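Local coordinates for protein carbonic anhydrase (Neosartorya fumigata, PDB 7COI) that probably catalyses the reversible hydration of carbon dioxide to hydrogencarbonate and a proton, using one zinc ion per subunit, at residues R141-P149 against I172-V181. Numbering follows the deposited sequence.
Sequences RNIANVIHP and ICGHTKCGGV. With ZN (zinc ion), chain F; ACT (acetate ion), chain E.
Ala144 meets the zinc ligand Cys178 directly, its CB lying 3.8 Å from Cys178 SG and also resting on the backbone of Gly180, which has no side chain to keep the two segments apart. Zinc is held by Cys178 SG at 2.3 Å and His175 NE2 at 2.1 Å; Cys119 and acetate OXT complete the site. The CH3 of that acetate, probably from the crystallisation liquor, lies 4.0 Å from Ile143 CD1. No direct hydrogen bond joins the segments; instead a water donates to Asn145 OD1 at 2.7 Å and accepts from His175 N. A chi1 of 50° sets Asn145 CG between its backbone N and carbonyl carbon, turning the amide to the strand end, where OD1 lies 3.4 Å from Gly174 CA. Farther along, Ile147 and Ile172 press their CD1 methyls together. Behind this first shell, the Asn142 amide grips Val146 twice, OD1 accepting from its N and ND2 donating to its O, which braces the turn bearing Ala144 and Asn145. This beta-class carbonic anhydrase site gathers at the C-terminal ends of parallel strands 137-142 and 169-175, with strand 114-119 between them, while helices 193-206 and 216-236 pack against the turn and helix 179-185 follows its N-cap, Cys178.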
loop_
_atom_site.group_PDB
_atom_site.type_symbol
_atom_site.label_atom_id
_atom_site.label_comp_id
_atom_site.label_asym_id
_atom_site.label_seq_id
_atom_site.Cartn_x
_atom_site.Cartn_y
_atom_site.Cartn_z
ATOM N N ARG A 141 9.558 -6.177 11.642
ATOM C CA ARG A 141 10.861 -6.098 10.935
ATOM C C ARG A 141 10.591 -6.031 9.440
ATOM O O ARG A 141 9.763 -6.831 8.935
ATOM C CB ARG A 141 11.754 -7.286 11.308
ATOM C CG ARG A 141 12.313 -7.153 12.717
ATOM C CD ARG A 141 12.931 -8.411 13.209
ATOM N NE ARG A 141 14.175 -8.734 12.533
ATOM C CZ ARG A 141 14.863 -9.860 12.729
ATOM N NH1 ARG A 141 14.406 -10.796 13.542
ATOM N NH2 ARG A 141 15.992 -10.040 12.094
ATOM N N ASN A 142 11.195 -5.057 8.774
ATOM C CA ASN A 142 10.991 -4.793 7.338
ATOM C C ASN A 142 12.346 -4.367 6.767
ATOM O O ASN A 142 13.351 -4.275 7.540
ATOM C CB ASN A 142 9.838 -3.807 7.096
ATOM C CG ASN A 142 10.156 -2.400 7.559
ATOM O OD1 ASN A 142 11.330 -2.069 7.736
ATOM N ND2 ASN A 142 9.119 -1.580 7.767
ATOM N N ILE A 143 12.397 -4.092 5.473
ATOM C CA ILE A 143 13.674 -3.651 4.839
ATOM C C ILE A 143 14.070 -2.257 5.367
ATOM O O ILE A 143 13.346 -1.262 5.113
ATOM C CB ILE A 143 13.615 -3.678 3.316
ATOM C CG1 ILE A 143 13.372 -5.096 2.792
ATOM C CG2 ILE A 143 14.908 -3.086 2.756
ATOM C CD1 ILE A 143 14.398 -6.135 3.213
ATOM N N ALA A 144 15.185 -2.201 6.094
ATOM C CA ALA A 144 15.811 -0.960 6.607
ATOM C C ALA A 144 14.903 -0.229 7.590
ATOM O O ALA A 144 15.073 0.998 7.761
ATOM C CB ALA A 144 16.155 -0.049 5.454
ATOM N N ASN A 145 14.035 -0.947 8.314
ATOM C CA ASN A 145 13.271 -0.354 9.448
ATOM C C ASN A 145 12.660 0.977 8.968
ATOM O O ASN A 145 12.655 1.944 9.738
ATOM C CB ASN A 145 14.140 -0.238 10.723
ATOM C CG ASN A 145 15.507 0.420 10.567
ATOM O OD1 ASN A 145 16.474 -0.243 10.228
ATOM N ND2 ASN A 145 15.595 1.718 10.854
ATOM N N VAL A 146 12.050 0.998 7.779
ATOM C CA VAL A 146 11.479 2.232 7.170
ATOM C C VAL A 146 10.030 2.369 7.620
ATOM O O VAL A 146 9.272 1.389 7.569
ATOM C CB VAL A 146 11.593 2.216 5.635
ATOM C CG1 VAL A 146 10.878 3.395 4.987
ATOM C CG2 VAL A 146 13.039 2.199 5.215
ATOM N N ILE A 147 9.662 3.562 8.074
ATOM C CA ILE A 147 8.253 3.908 8.387
ATOM C C ILE A 147 7.710 4.776 7.270
ATOM O O ILE A 147 7.969 5.997 7.271
ATOM C CB ILE A 147 8.099 4.580 9.763
ATOM C CG1 ILE A 147 8.848 3.803 10.849
ATOM C CG2 ILE A 147 6.633 4.777 10.093
ATOM C CD1 ILE A 147 8.163 3.761 12.178
ATOM N N HIS A 148 6.972 4.175 6.338
ATOM C CA HIS A 148 6.144 4.920 5.369
ATOM C C HIS A 148 4.905 5.332 6.134
ATOM O O HIS A 148 4.243 4.469 6.690
ATOM C CB HIS A 148 5.748 4.051 4.174
ATOM C CG HIS A 148 6.888 3.668 3.300
ATOM N ND1 HIS A 148 7.165 4.339 2.138
ATOM C CD2 HIS A 148 7.764 2.638 3.377
ATOM C CE1 HIS A 148 8.199 3.744 1.558
ATOM N NE2 HIS A 148 8.574 2.717 2.282
ATOM N N PRO A 149 4.560 6.633 6.178
ATOM C CA PRO A 149 3.420 7.086 6.972
ATOM C C PRO A 149 2.122 6.310 6.730
ATOM O O PRO A 149 1.463 6.004 7.691
ATOM C CB PRO A 149 3.250 8.544 6.510
ATOM C CG PRO A 149 4.646 8.975 6.123
ATOM C CD PRO A 149 5.265 7.741 5.498
ATOM N N ILE A 172 12.558 2.119 17.609
ATOM C CA ILE A 172 12.992 1.964 16.207
ATOM C C ILE A 172 14.479 1.719 16.274
ATOM O O ILE A 172 15.219 2.583 16.791
ATOM C CB ILE A 172 12.610 3.151 15.304
ATOM C CG1 ILE A 172 11.103 3.370 15.283
ATOM C CG2 ILE A 172 13.162 2.926 13.903
ATOM C CD1 ILE A 172 10.679 4.584 14.464
ATOM N N CYS A 173 14.906 0.582 15.743
ATOM C CA CYS A 173 16.313 0.161 15.754
ATOM C C CYS A 173 16.791 0.041 14.321
ATOM O O CYS A 173 16.322 -0.846 13.607
ATOM C CB CYS A 173 16.472 -1.135 16.541
ATOM S SG CYS A 173 18.207 -1.616 16.689
ATOM N N GLY A 174 17.706 0.932 13.938
ATOM C CA GLY A 174 18.519 0.785 12.719
ATOM C C GLY A 174 19.794 0.028 13.022
ATOM O O GLY A 174 20.012 -0.372 14.183
ATOM N N HIS A 175 20.628 -0.233 12.019
ATOM C CA HIS A 175 21.839 -1.040 12.303
ATOM C C HIS A 175 22.929 -0.638 11.319
ATOM O O HIS A 175 22.647 -0.041 10.259
ATOM C CB HIS A 175 21.547 -2.548 12.375
ATOM C CG HIS A 175 21.198 -3.054 11.028
ATOM N ND1 HIS A 175 22.118 -3.758 10.259
ATOM C CD2 HIS A 175 20.083 -2.892 10.283
ATOM C CE1 HIS A 175 21.597 -4.039 9.096
ATOM N NE2 HIS A 175 20.361 -3.543 9.122
ATOM N N THR A 176 24.162 -0.914 11.713
ATOM C CA THR A 176 25.346 -0.720 10.856
ATOM C C THR A 176 25.310 -1.786 9.761
ATOM O O THR A 176 24.772 -2.912 10.002
ATOM C CB THR A 176 26.628 -0.733 11.707
ATOM O OG1 THR A 176 26.802 -2.041 12.253
ATOM C CG2 THR A 176 26.582 0.293 12.810
ATOM N N LYS A 177 25.904 -1.480 8.612
ATOM C CA LYS A 177 26.002 -2.419 7.458
ATOM C C LYS A 177 24.596 -2.782 6.942
ATOM O O LYS A 177 24.394 -3.936 6.567
ATOM C CB LYS A 177 26.769 -3.671 7.868
ATOM C CG LYS A 177 28.098 -3.398 8.572
ATOM C CD LYS A 177 29.118 -2.815 7.647
ATOM C CE LYS A 177 29.694 -3.853 6.699
ATOM N NZ LYS A 177 29.837 -3.370 5.297
ATOM N N CYS A 178 23.659 -1.842 6.973
ATOM C CA CYS A 178 22.261 -2.061 6.477
ATOM C C CYS A 178 22.262 -2.021 4.958
ATOM O O CYS A 178 22.504 -0.948 4.403
ATOM C CB CYS A 178 21.287 -1.041 7.055
ATOM S SG CYS A 178 19.584 -1.381 6.537
ATOM N N GLY A 179 21.937 -3.151 4.313
ATOM C CA GLY A 179 21.824 -3.278 2.843
ATOM C C GLY A 179 20.759 -2.382 2.239
ATOM O O GLY A 179 20.938 -1.953 1.108
ATOM N N GLY A 180 19.667 -2.085 2.939
ATOM C CA GLY A 180 18.624 -1.190 2.425
ATOM C C GLY A 180 19.104 0.232 2.428
ATOM O O GLY A 180 18.929 0.952 1.445
ATOM N N VAL A 181 19.764 0.643 3.504
ATOM C CA VAL A 181 20.368 2.003 3.558
ATOM C C VAL A 181 21.419 2.102 2.437
ATOM O O VAL A 181 21.424 3.111 1.695
ATOM C CB VAL A 181 20.943 2.266 4.953
ATOM C CG1 VAL A 181 21.765 3.547 4.966
ATOM C CG2 VAL A 181 19.820 2.311 5.990
HETATM ZN ZN ZN F . 19.122 -3.486 7.378
HETATM C C ACT E . 19.230 -5.701 5.292
HETATM O O ACT E . 19.567 -6.880 5.313
HETATM O OXT ACT E . 19.992 -4.767 6.126
HETATM C CH3 ACT E . 18.057 -5.163 4.467
HETATM O O HOH W 1 18.979 0.422 9.422
#